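Long-range contacts in peptidoglycan-recognition protein-SD (Drosophila melanogaster, PDB 2RKQ), which recognises peptidoglycan of Gram-positive bacteria and activates the Toll pathway of the fly's innate immune response: residues A[26-30]-A[93-99]; A[65-69]-A[86-90]; A[30-34]-A[149-154]. One frame throughout, in Å; residues are numbered along the deposited sequence.

Contact 1 (A[26-30]-A[93-99]); sequences LPRAV and NNDGSLG
Asn93 meets the end of the Arg28 side chain. Its backbone O lies 2.9 Å from Arg28 NH2 at the edge of the guanidinium, and a water accepts from NH2 while donating to Asn93 OD1; the ND2 of that amide is bonded to the Val144 carbonyl. Asn94 to Ser97 then form a type II turn, with Gly96 at its third position and at positive phi (64°). Gly96 O takes a weak bond from Arg28 N (3.1 Å) and lies close against Pro27 CD. Ser97 OG gives its proton to Asp95 O, from above that carbonyl's plane, and accepts from Arg28 NE (3.0 Å) almost in the guanidinium plane. A bend at chi3 (-65°) brings the guanidinium to this hydroxyl. Replacing Arg28 with alanine would probably leave Ser97 OG without this N-H donor and the water on Asn93 OD1 without its link to the strand. Further on the backbones pair as parallel strands: Leu98 N donates to Arg28 O at 2.8 Å, and Val30 N to Leu98 O at 2.8 Å. Leu26 CD1 packs on Leu98 CB (3.8 Å), the two side chains crossing at about a right angle. Gly99, opposite Val30, continues this pairing in the central sheet of the amidase-like PGRP fold.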
ATOM      1  N   LEU A  26      -6.174  -4.664 -11.916  1.00 12.88           N
ATOM      2  CA  LEU A  26      -6.361  -5.573 -10.802  1.00 12.19           C
ATOM      3  C   LEU A  26      -7.761  -5.463 -10.240  1.00 12.25           C
ATOM      4  O   LEU A  26      -8.292  -4.360 -10.154  1.00 13.03           O
ATOM      5  CB  LEU A  26      -5.358  -5.259  -9.707  1.00 12.28           C
ATOM      6  CG  LEU A  26      -3.903  -5.326 -10.153  1.00 11.64           C
ATOM      7  CD1 LEU A  26      -3.002  -4.664  -9.136  1.00 12.36           C
ATOM      8  CD2 LEU A  26      -3.473  -6.771 -10.406  1.00 13.71           C
ATOM      9  N   PRO A  27      -8.376  -6.607  -9.891  1.00 11.33           N
ATOM     10  CA  PRO A  27      -9.734  -6.546  -9.347  1.00 11.69           C
ATOM     11  C   PRO A  27      -9.893  -5.985  -7.939  1.00 11.06           C
ATOM     12  O   PRO A  27     -11.017  -5.632  -7.573  1.00 10.82           O
ATOM     13  CB  PRO A  27     -10.229  -7.987  -9.407  1.00 11.70           C
ATOM     14  CG  PRO A  27      -9.140  -8.800  -9.958  1.00 14.55           C
ATOM     15  CD  PRO A  27      -7.923  -7.988 -10.141  1.00 11.74           C
ATOM     16  N   ARG A  28      -8.809  -5.904  -7.164  1.00 10.79           N
ATOM     17  CA  ARG A  28      -8.917  -5.536  -5.746  1.00 11.59           C
ATOM     18  C   ARG A  28      -7.847  -4.549  -5.342  1.00 11.38           C
ATOM     19  O   ARG A  28      -6.752  -4.570  -5.894  1.00 11.27           O
ATOM     20  CB  ARG A  28      -8.769  -6.764  -4.837  1.00 13.14           C
ATOM     21  CG  ARG A  28      -9.516  -7.972  -5.319  1.00 15.39           C
ATOM     22  CD  ARG A  28      -9.643  -8.994  -4.218  1.00 14.49           C
ATOM     23  NE  ARG A  28      -8.374  -9.573  -3.782  1.00 14.49           N
ATOM     24  CZ  ARG A  28      -8.281 -10.820  -3.302  1.00 15.46           C
ATOM     25  NH1 ARG A  28      -9.360 -11.589  -3.229  1.00 13.61           N
ATOM     26  NH2 ARG A  28      -7.112 -11.302  -2.916  1.00 15.22           N
ATOM     27  N   ALA A  29      -8.183  -3.695  -4.377  1.00 10.73           N
ATOM     28  CA  ALA A  29      -7.201  -2.844  -3.691  1.00 10.40           C
ATOM     29  C   ALA A  29      -7.261  -3.171  -2.215  1.00 10.53           C
ATOM     30  O   ALA A  29      -8.345  -3.333  -1.663  1.00 11.92           O
ATOM     31  CB  ALA A  29      -7.516  -1.371  -3.920  1.00 10.41           C
ATOM     32  N   VAL A  30      -6.091  -3.301  -1.595  1.00 10.00           N
ATOM     33  CA  VAL A  30      -5.997  -3.707  -0.207  1.00 10.59           C
ATOM     34  C   VAL A  30      -5.268  -2.614   0.555  1.00 10.78           C
ATOM     35  O   VAL A  30      -4.180  -2.225   0.171  1.00 11.49           O
ATOM     36  CB  VAL A  30      -5.251  -5.061  -0.052  1.00 10.51           C
ATOM     37  CG1 VAL A  30      -5.040  -5.400   1.423  1.00 12.64           C
ATOM     38  CG2 VAL A  30      -6.073  -6.169  -0.693  1.00 10.40           C
ATOM     39  N   ASN A  93      -3.576 -14.755  -0.691  1.00 14.65           N
ATOM     40  CA  ASN A  93      -4.469 -13.684  -1.130  1.00 14.15           C
ATOM     41  C   ASN A  93      -3.760 -12.502  -1.782  1.00 13.50           C
ATOM     42  O   ASN A  93      -4.356 -11.457  -1.998  1.00 13.55           O
ATOM     43  CB  ASN A  93      -5.348 -13.230   0.039  1.00 14.11           C
ATOM     44  CG  ASN A  93      -6.252 -14.341   0.529  1.00 14.93           C
ATOM     45  OD1 ASN A  93      -6.822 -15.091  -0.267  1.00 15.51           O
ATOM     46  ND2 ASN A  93      -6.367 -14.471   1.845  1.00 15.36           N
ATOM     47  N   ASN A  94      -2.482 -12.680  -2.108  1.00 12.87           N
ATOM     48  CA  ASN A  94      -1.759 -11.645  -2.834  1.00 13.05           C
ATOM     49  C   ASN A  94      -2.341 -11.445  -4.227  1.00 12.88           C
ATOM     50  O   ASN A  94      -2.271 -10.353  -4.780  1.00 12.51           O
ATOM     51  CB  ASN A  94      -0.282 -12.025  -2.973  1.00 13.31           C
ATOM     52  CG  ASN A  94       0.509 -11.769  -1.713  1.00 12.86           C
ATOM     53  OD1 ASN A  94       0.269 -10.787  -1.015  1.00 13.86           O
ATOM     54  ND2 ASN A  94       1.457 -12.655  -1.410  1.00 14.41           N
ATOM     55  N   ASP A  95      -2.900 -12.497  -4.807  1.00 12.92           N
ATOM     56  CA  ASP A  95      -3.318 -12.452  -6.202  1.00 12.73           C
ATOM     57  C   ASP A  95      -4.313 -11.330  -6.474  1.00 12.23           C
ATOM     58  O   ASP A  95      -5.232 -11.087  -5.692  1.00 11.52           O
ATOM     59  CB  ASP A  95      -3.958 -13.771  -6.620  1.00 13.37           C
ATOM     60  CG  ASP A  95      -2.968 -14.927  -6.658  1.00 16.82           C
ATOM     61  OD1 ASP A  95      -1.816 -14.751  -6.204  1.00 19.12           O
ATOM     62  OD2 ASP A  95      -3.360 -16.018  -7.127  1.00 19.87           O
ATOM     63  N   GLY A  96      -4.129 -10.669  -7.604  1.00 11.52           N
ATOM     64  CA  GLY A  96      -5.092  -9.711  -8.126  1.00 11.39           C
ATOM     65  C   GLY A  96      -5.313  -8.487  -7.261  1.00 11.16           C
ATOM     66  O   GLY A  96      -6.370  -7.866  -7.341  1.00 11.24           O
ATOM     67  N   SER A  97      -4.315  -8.125  -6.462  1.00 11.16           N
ATOM     68  CA  SER A  97      -4.535  -7.106  -5.441  1.00 11.22           C
ATOM     69  C   SER A  97      -3.498  -6.009  -5.480  1.00 11.15           C
ATOM     70  O   SER A  97      -2.312  -6.278  -5.418  1.00 11.61           O
ATOM     71  CB  SER A  97      -4.511  -7.762  -4.061  1.00 11.16           C
ATOM     72  OG  SER A  97      -5.481  -8.802  -4.004  1.00 13.29           O
ATOM     73  N   LEU A  98      -3.972  -4.776  -5.560  1.00 10.46           N
ATOM     74  CA  LEU A  98      -3.112  -3.619  -5.434  1.00 10.43           C
ATOM     75  C   LEU A  98      -2.951  -3.292  -3.960  1.00 10.51           C
ATOM     76  O   LEU A  98      -3.927  -2.958  -3.285  1.00 10.85           O
ATOM     77  CB  LEU A  98      -3.771  -2.435  -6.139  1.00 10.50           C
ATOM     78  CG  LEU A  98      -2.911  -1.185  -6.254  1.00 10.41           C
ATOM     79  CD1 LEU A  98      -1.785  -1.417  -7.277  1.00 12.30           C
ATOM     80  CD2 LEU A  98      -3.788  -0.018  -6.675  1.00 11.38           C
ATOM     81  N   GLY A  99      -1.728  -3.397  -3.442  1.00 10.54           N
ATOM     82  CA  GLY A  99      -1.493  -3.168  -2.011  1.00 10.06           C
ATOM     83  C   GLY A  99      -1.009  -1.759  -1.763  1.00  9.97           C
ATOM     84  O   GLY A  99       0.018  -1.328  -2.326  1.00 10.22           O
TER
HETATM   85  O   HOH W   1      -7.683 -14.152  -2.661  1.00 14.65           O

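Contact 2 (A[65-69]-A[86-90]); sequences IGYHY and RGAFA
Gly66 and Ala88 are joined by the one hydrogen bond between these two irregular segments, and the closest packing gathers round it. Ala88 N donates to Gly66 O (2.9 Å, 173° at the hydrogen), in the carbonyl plane and on a lone pair. The same oxygen lies at the edge of the Phe89 ring, 3.4 Å from Phe89 CD2. Glycine suits position 66, because a CB would run into Ala88 O. Next to the bond, Tyr67 CE2 presses on Phe89 CB at 3.4 Å; the two ring planes are only 13° apart but are slid so far that they hardly overlap. Phe89 CG stands between its own backbone N and carbonyl carbon (chi1 54°), which turns the ring inward toward Gly66 and Tyr67. The His68 imidazole fits more loosely, its NE2 3.7 Å from Gly87 N. Looser still is the partly exposed side, where Ala88 CB comes no nearer than 4.2 Å to Gly66 CA and Arg86 forms a salt bridge with Asp20, outside the two segments. Tyr67 also touches His141, whose NE2 is hydrogen-bonded to Phe89 O, so the pair backs the site that holds zinc in amidase relatives; Tyr67 probably corresponds to their active-site tyrosine.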
ATOM      1  N   ILE A  65      10.202  -4.436  -1.381  1.00 10.40           N
ATOM      2  CA  ILE A  65       9.152  -3.889  -0.528  1.00 10.88           C
ATOM      3  C   ILE A  65       7.817  -4.508  -0.962  1.00 10.65           C
ATOM      4  O   ILE A  65       7.598  -4.738  -2.141  1.00 11.13           O
ATOM      5  CB  ILE A  65       9.149  -2.348  -0.608  1.00 10.74           C
ATOM      6  CG1 ILE A  65       8.392  -1.742   0.570  1.00 11.51           C
ATOM      7  CG2 ILE A  65       8.747  -1.841  -2.028  1.00 12.25           C
ATOM      8  CD1 ILE A  65       8.710  -0.258   0.722  1.00 11.49           C
ATOM      9  N   GLY A  66       6.948  -4.813  -0.004  1.00 11.02           N
ATOM     10  CA  GLY A  66       5.823  -5.708  -0.276  1.00  9.88           C
ATOM     11  C   GLY A  66       4.616  -5.104  -0.950  1.00 10.30           C
ATOM     12  O   GLY A  66       3.725  -5.820  -1.399  1.00 11.31           O
ATOM     13  N   TYR A  67       4.578  -3.778  -0.989  1.00  9.95           N
ATOM     14  CA  TYR A  67       3.404  -3.034  -1.452  1.00 10.12           C
ATOM     15  C   TYR A  67       3.650  -2.352  -2.780  1.00 10.31           C
ATOM     16  O   TYR A  67       4.804  -2.131  -3.185  1.00 10.68           O
ATOM     17  CB  TYR A  67       3.023  -1.985  -0.392  1.00 10.87           C
ATOM     18  CG  TYR A  67       2.633  -2.636   0.903  1.00 10.54           C
ATOM     19  CD1 TYR A  67       3.494  -2.661   1.979  1.00 12.02           C
ATOM     20  CD2 TYR A  67       1.402  -3.261   1.030  1.00 11.58           C
ATOM     21  CE1 TYR A  67       3.131  -3.297   3.144  1.00 12.16           C
ATOM     22  CE2 TYR A  67       1.041  -3.907   2.182  1.00 13.38           C
ATOM     23  CZ  TYR A  67       1.897  -3.910   3.238  1.00 12.76           C
ATOM     24  OH  TYR A  67       1.492  -4.561   4.383  1.00 16.33           O
ATOM     25  N   HIS A  68       2.551  -2.020  -3.463  1.00  9.75           N
ATOM     26  CA  HIS A  68       2.616  -1.269  -4.709  1.00  9.54           C
ATOM     27  C   HIS A  68       2.768   0.217  -4.496  1.00  9.63           C
ATOM     28  O   HIS A  68       3.421   0.900  -5.303  1.00  9.98           O
ATOM     29  CB  HIS A  68       1.391  -1.563  -5.562  1.00  9.85           C
ATOM     30  CG  HIS A  68       1.220  -3.021  -5.804  1.00 10.15           C
ATOM     31  ND1 HIS A  68       1.937  -3.716  -6.752  1.00 13.75           N
ATOM     32  CD2 HIS A  68       0.493  -3.941  -5.133  1.00  8.15           C
ATOM     33  CE1 HIS A  68       1.627  -5.000  -6.674  1.00  8.63           C
ATOM     34  NE2 HIS A  68       0.748  -5.158  -5.704  1.00 14.02           N
ATOM     35  N   TYR A  69       2.140   0.724  -3.431  1.00  9.81           N
ATOM     36  CA  TYR A  69       2.246   2.136  -3.088  1.00 10.38           C
ATOM     37  C   TYR A  69       2.248   2.264  -1.588  1.00 10.15           C
ATOM     38  O   TYR A  69       1.601   1.469  -0.893  1.00 10.30           O
ATOM     39  CB  TYR A  69       1.039   2.898  -3.605  1.00 11.24           C
ATOM     40  CG  TYR A  69       0.939   2.983  -5.102  1.00 10.82           C
ATOM     41  CD1 TYR A  69       0.005   2.203  -5.802  1.00 10.67           C
ATOM     42  CD2 TYR A  69       1.749   3.856  -5.821  1.00 11.71           C
ATOM     43  CE1 TYR A  69      -0.097   2.279  -7.196  1.00 10.19           C
ATOM     44  CE2 TYR A  69       1.642   3.955  -7.209  1.00 12.48           C
ATOM     45  CZ  TYR A  69       0.703   3.171  -7.883  1.00 11.85           C
ATOM     46  OH  TYR A  69       0.584   3.252  -9.257  1.00 14.29           O
ATOM     47  N   ARG A  86       3.092  -9.233  -8.517  1.00 11.88           N
ATOM     48  CA  ARG A  86       2.380  -9.649  -7.313  1.00 11.40           C
ATOM     49  C   ARG A  86       3.004  -8.997  -6.087  1.00 12.10           C
ATOM     50  O   ARG A  86       4.230  -8.848  -6.005  1.00 12.35           O
ATOM     51  CB  ARG A  86       2.430 -11.174  -7.194  1.00 12.08           C
ATOM     52  CG  ARG A  86       1.533 -11.705  -6.098  1.00 13.69           C
ATOM     53  CD  ARG A  86       1.733 -13.203  -5.929  1.00 20.04           C
ATOM     54  NE  ARG A  86       1.165 -13.939  -7.051  1.00 23.25           N
ATOM     55  CZ  ARG A  86       1.544 -15.147  -7.456  1.00 25.81           C
ATOM     56  NH1 ARG A  86       2.547 -15.787  -6.862  1.00 27.42           N
ATOM     57  NH2 ARG A  86       0.923 -15.701  -8.486  1.00 26.60           N
ATOM     58  N   GLY A  87       2.162  -8.561  -5.157  1.00 10.94           N
ATOM     59  CA  GLY A  87       2.652  -8.026  -3.896  1.00 11.82           C
ATOM     60  C   GLY A  87       3.022  -9.126  -2.925  1.00 11.65           C
ATOM     61  O   GLY A  87       2.896 -10.315  -3.232  1.00 11.84           O
ATOM     62  N   ALA A  88       3.521  -8.713  -1.766  1.00 11.39           N
ATOM     63  CA  ALA A  88       3.862  -9.639  -0.691  1.00 11.44           C
ATOM     64  C   ALA A  88       3.318  -9.036   0.587  1.00 13.03           C
ATOM     65  O   ALA A  88       4.037  -8.371   1.345  1.00 15.21           O
ATOM     66  CB  ALA A  88       5.374  -9.847  -0.599  1.00 12.04           C
ATOM     67  N   PHE A  89       2.028  -9.246   0.803  1.00 12.81           N
ATOM     68  CA  PHE A  89       1.360  -8.757   2.008  1.00 12.81           C
ATOM     69  C   PHE A  89       0.246  -9.688   2.480  1.00 13.37           C
ATOM     70  O   PHE A  89      -0.243  -9.514   3.587  1.00 14.39           O
ATOM     71  CB  PHE A  89       0.838  -7.314   1.825  1.00 12.51           C
ATOM     72  CG  PHE A  89      -0.034  -7.136   0.622  1.00 11.30           C
ATOM     73  CD1 PHE A  89      -1.389  -7.444   0.674  1.00 13.30           C
ATOM     74  CD2 PHE A  89       0.504  -6.666  -0.570  1.00 11.28           C
ATOM     75  CE1 PHE A  89      -2.192  -7.287  -0.469  1.00 12.74           C
ATOM     76  CE2 PHE A  89      -0.286  -6.516  -1.710  1.00 11.91           C
ATOM     77  CZ  PHE A  89      -1.636  -6.818  -1.658  1.00 13.92           C
ATOM     78  N   ALA A  90      -0.129 -10.694   1.682  1.00 12.99           N
ATOM     79  CA  ALA A  90      -1.300 -11.498   2.024  1.00 13.64           C
ATOM     80  C   ALA A  90      -1.205 -12.975   1.664  1.00 13.75           C
ATOM     81  O   ALA A  90      -2.231 -13.660   1.586  1.00 13.66           O
ATOM     82  CB  ALA A  90      -2.549 -10.887   1.371  1.00 14.71           C
TER

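Contact 3 (A[30-34]-A[149-154]); sequences VIAHT and SPGEAL
His33 and Ser149 share the hydrogen bond of this contact: His33 N donates to Ser149 OG at 3.0 Å, with an angle of 160° at the hydrogen. With chi1 at 177°, trans to the main-chain nitrogen, the Ser149 hydroxyl reaches the C-terminal end of strand 26-33, where OG also lies 3.5 Å from Ala32 CB. The hydroxyl has a further hydrogen bond, to ND1 of His141, so this buried oxygen is held by two hydrogen bonds, which should restrict its rotation.

Packing over the imidazole face comes next. The peptide group linking Pro150 to Gly151 lies over one face of the His33 ring, with Pro150 C and Gly151 N both above its centre; Pro150 O is 3.3 Å from His33 CD2. That oxygen is buried and has no hydrogen-bonding partner in the model. His33 CG lies between backbone N and carbonyl carbon (chi1 73°), which brings the ring beneath this peptide. Gly151 has backbone angles that suit glycine, with positive phi, and a CB there would crowd His33 CD2; it is also the N-cap of helix 152-158.

Van der Waals packing completes the join. The peptide bond before Pro150 is cis, and the proline ring packs against the strand backbone, with CB 3.5 Å from Ile31 O. Among apolar side chains, Ile31 CG2 meets Pro150 CB at 4.3 Å and, from the first turn of the helix, Leu154 CD2 at 4.2 Å.

His33, His141 and Ser149 probably correspond to the His-His-Cys zinc ligands of amidase-type PGRPs. Loss of the cysteine, here a serine, is consistent with a non-catalytic recognition member of the family.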
ATOM      1  N   VAL A  30      -6.091  -3.301  -1.595  1.00 10.00           N
ATOM      2  CA  VAL A  30      -5.997  -3.707  -0.207  1.00 10.59           C
ATOM      3  C   VAL A  30      -5.268  -2.614   0.555  1.00 10.78           C
ATOM      4  O   VAL A  30      -4.180  -2.225   0.171  1.00 11.49           O
ATOM      5  CB  VAL A  30      -5.251  -5.061  -0.052  1.00 10.51           C
ATOM      6  CG1 VAL A  30      -5.040  -5.400   1.423  1.00 12.64           C
ATOM      7  CG2 VAL A  30      -6.073  -6.169  -0.693  1.00 10.40           C
ATOM      8  N   ILE A  31      -5.883  -2.113   1.624  1.00 10.85           N
ATOM      9  CA  ILE A  31      -5.297  -1.055   2.423  1.00 11.14           C
ATOM     10  C   ILE A  31      -4.660  -1.629   3.683  1.00 10.60           C
ATOM     11  O   ILE A  31      -5.317  -2.307   4.489  1.00 10.70           O
ATOM     12  CB  ILE A  31      -6.347  -0.004   2.825  1.00 11.29           C
ATOM     13  CG1 ILE A  31      -7.114   0.508   1.594  1.00 11.51           C
ATOM     14  CG2 ILE A  31      -5.686   1.156   3.589  1.00 11.48           C
ATOM     15  CD1 ILE A  31      -6.224   1.132   0.510  1.00 13.94           C
ATOM     16  N   ALA A  32      -3.376  -1.324   3.841  1.00 10.75           N
ATOM     17  CA  ALA A  32      -2.577  -1.748   4.983  1.00 10.81           C
ATOM     18  C   ALA A  32      -1.993  -0.560   5.725  1.00 10.78           C
ATOM     19  O   ALA A  32      -2.048   0.572   5.253  1.00  9.80           O
ATOM     20  CB  ALA A  32      -1.447  -2.665   4.504  1.00 11.89           C
ATOM     21  N   HIS A  33      -1.487  -0.815   6.930  1.00 10.68           N
ATOM     22  CA  HIS A  33      -0.523   0.098   7.536  1.00 10.97           C
ATOM     23  C   HIS A  33       0.787  -0.643   7.723  1.00 12.11           C
ATOM     24  O   HIS A  33       0.827  -1.879   7.691  1.00 12.32           O
ATOM     25  CB  HIS A  33      -1.045   0.779   8.821  1.00 10.79           C
ATOM     26  CG  HIS A  33      -1.134  -0.085  10.052  1.00 11.91           C
ATOM     27  ND1 HIS A  33      -0.961  -1.454  10.082  1.00 14.64           N
ATOM     28  CD2 HIS A  33      -1.435   0.280  11.324  1.00 10.96           C
ATOM     29  CE1 HIS A  33      -1.119  -1.886  11.329  1.00 12.96           C
ATOM     30  NE2 HIS A  33      -1.415  -0.855  12.093  1.00 16.48           N
ATOM     31  N   THR A  34       1.857   0.119   7.882  1.00 13.02           N
ATOM     32  CA  THR A  34       3.169  -0.512   8.064  1.00 14.24           C
ATOM     33  C   THR A  34       3.372  -0.939   9.503  1.00 15.47           C
ATOM     34  O   THR A  34       4.236  -1.785   9.783  1.00 16.25           O
ATOM     35  CB  THR A  34       4.309   0.412   7.647  1.00 14.43           C
ATOM     36  OG1 THR A  34       4.266   1.606   8.432  1.00 15.05           O
ATOM     37  CG2 THR A  34       4.181   0.766   6.194  1.00 14.01           C
ATOM     38  N   SER A 149      -3.715  -4.967  10.814  1.00 13.57           N
ATOM     39  CA  SER A 149      -3.533  -3.974   9.758  1.00 12.70           C
ATOM     40  C   SER A 149      -4.846  -3.818   8.983  1.00 12.67           C
ATOM     41  O   SER A 149      -5.505  -4.821   8.708  1.00 13.15           O
ATOM     42  CB  SER A 149      -2.418  -4.451   8.848  1.00 12.57           C
ATOM     43  OG  SER A 149      -2.237  -3.566   7.764  1.00 10.94           O
ATOM     44  N   PRO A 150      -5.240  -2.582   8.611  1.00 12.55           N
ATOM     45  CA  PRO A 150      -4.520  -1.310   8.660  1.00 12.32           C
ATOM     46  C   PRO A 150      -4.707  -0.528   9.958  1.00 12.37           C
ATOM     47  O   PRO A 150      -4.439   0.678   9.995  1.00 11.03           O
ATOM     48  CB  PRO A 150      -5.123  -0.547   7.473  1.00 12.04           C
ATOM     49  CG  PRO A 150      -6.595  -0.978   7.504  1.00 12.20           C
ATOM     50  CD  PRO A 150      -6.568  -2.433   7.965  1.00 12.24           C
ATOM     51  N   GLY A 151      -5.108  -1.238  11.009  1.00 11.93           N
ATOM     52  CA  GLY A 151      -5.351  -0.613  12.304  1.00 13.17           C
ATOM     53  C   GLY A 151      -6.807  -0.231  12.412  1.00 13.21           C
ATOM     54  O   GLY A 151      -7.454   0.161  11.433  1.00 13.70           O
ATOM     55  N   GLU A 152      -7.347  -0.318  13.620  1.00 13.44           N
ATOM     56  CA  GLU A 152      -8.777  -0.081  13.786  1.00 14.10           C
ATOM     57  C   GLU A 152      -9.250   1.254  13.219  1.00 13.65           C
ATOM     58  O   GLU A 152     -10.294   1.315  12.560  1.00 14.02           O
ATOM     59  CB  GLU A 152      -9.181  -0.156  15.263  0.50 14.13           C
ATOM     60  CG  GLU A 152      -9.002  -1.510  15.920  0.50 15.20           C
ATOM     61  CD  GLU A 152      -9.893  -2.603  15.344  0.50 16.03           C
ATOM     62  OE1 GLU A 152      -9.457  -3.773  15.373  0.50 18.84           O
ATOM     63  OE2 GLU A 152     -11.025  -2.314  14.879  0.50 16.18           O
ATOM     64  N   ALA A 153      -8.499   2.327  13.481  1.00 13.09           N
ATOM     65  CA  ALA A 153      -8.964   3.659  13.104  1.00 13.05           C
ATOM     66  C   ALA A 153      -8.974   3.822  11.598  1.00 13.25           C
ATOM     67  O   ALA A 153      -9.911   4.379  11.020  1.00 14.31           O
ATOM     68  CB  ALA A 153      -8.098   4.745  13.750  1.00 13.22           C
ATOM     69  N   LEU A 154      -7.922   3.320  10.956  1.00 12.15           N
ATOM     70  CA  LEU A 154      -7.864   3.421   9.510  1.00 12.08           C
ATOM     71  C   LEU A 154      -8.859   2.460   8.849  1.00 11.85           C
ATOM     72  O   LEU A 154      -9.523   2.813   7.868  1.00 13.37           O
ATOM     73  CB  LEU A 154      -6.429   3.195   9.035  1.00 12.02           C
ATOM     74  CG  LEU A 154      -6.215   3.131   7.523  1.00 12.92           C
ATOM     75  CD1 LEU A 154      -6.822   4.335   6.779  1.00 13.16           C
ATOM     76  CD2 LEU A 154      -4.730   3.061   7.265  1.00 12.46           C
TER

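All three contacts belong to one amidase-like domain built on a central mixed sheet. Contacts 1 and 3 start from the same strand, 26-33, and share Val30; their centres lie about 15 Å apart, contact 1 pairing the strand with 97-102 and contact 3 joining its far end to the loop leading into helix 152-158. Contact 2, with both segments falling between 30 and 93 in the sequence, has its centre about 9 Å from that of contact 1 and about 14 Å from that of contact 3. It touches both: His68 N probably bonds to Gly99 O, and Tyr67 OH packs on Ala32 CB. Contacts 2 and 3 thus probably border the relatives' zinc-site position, while contact 1 builds the sheet.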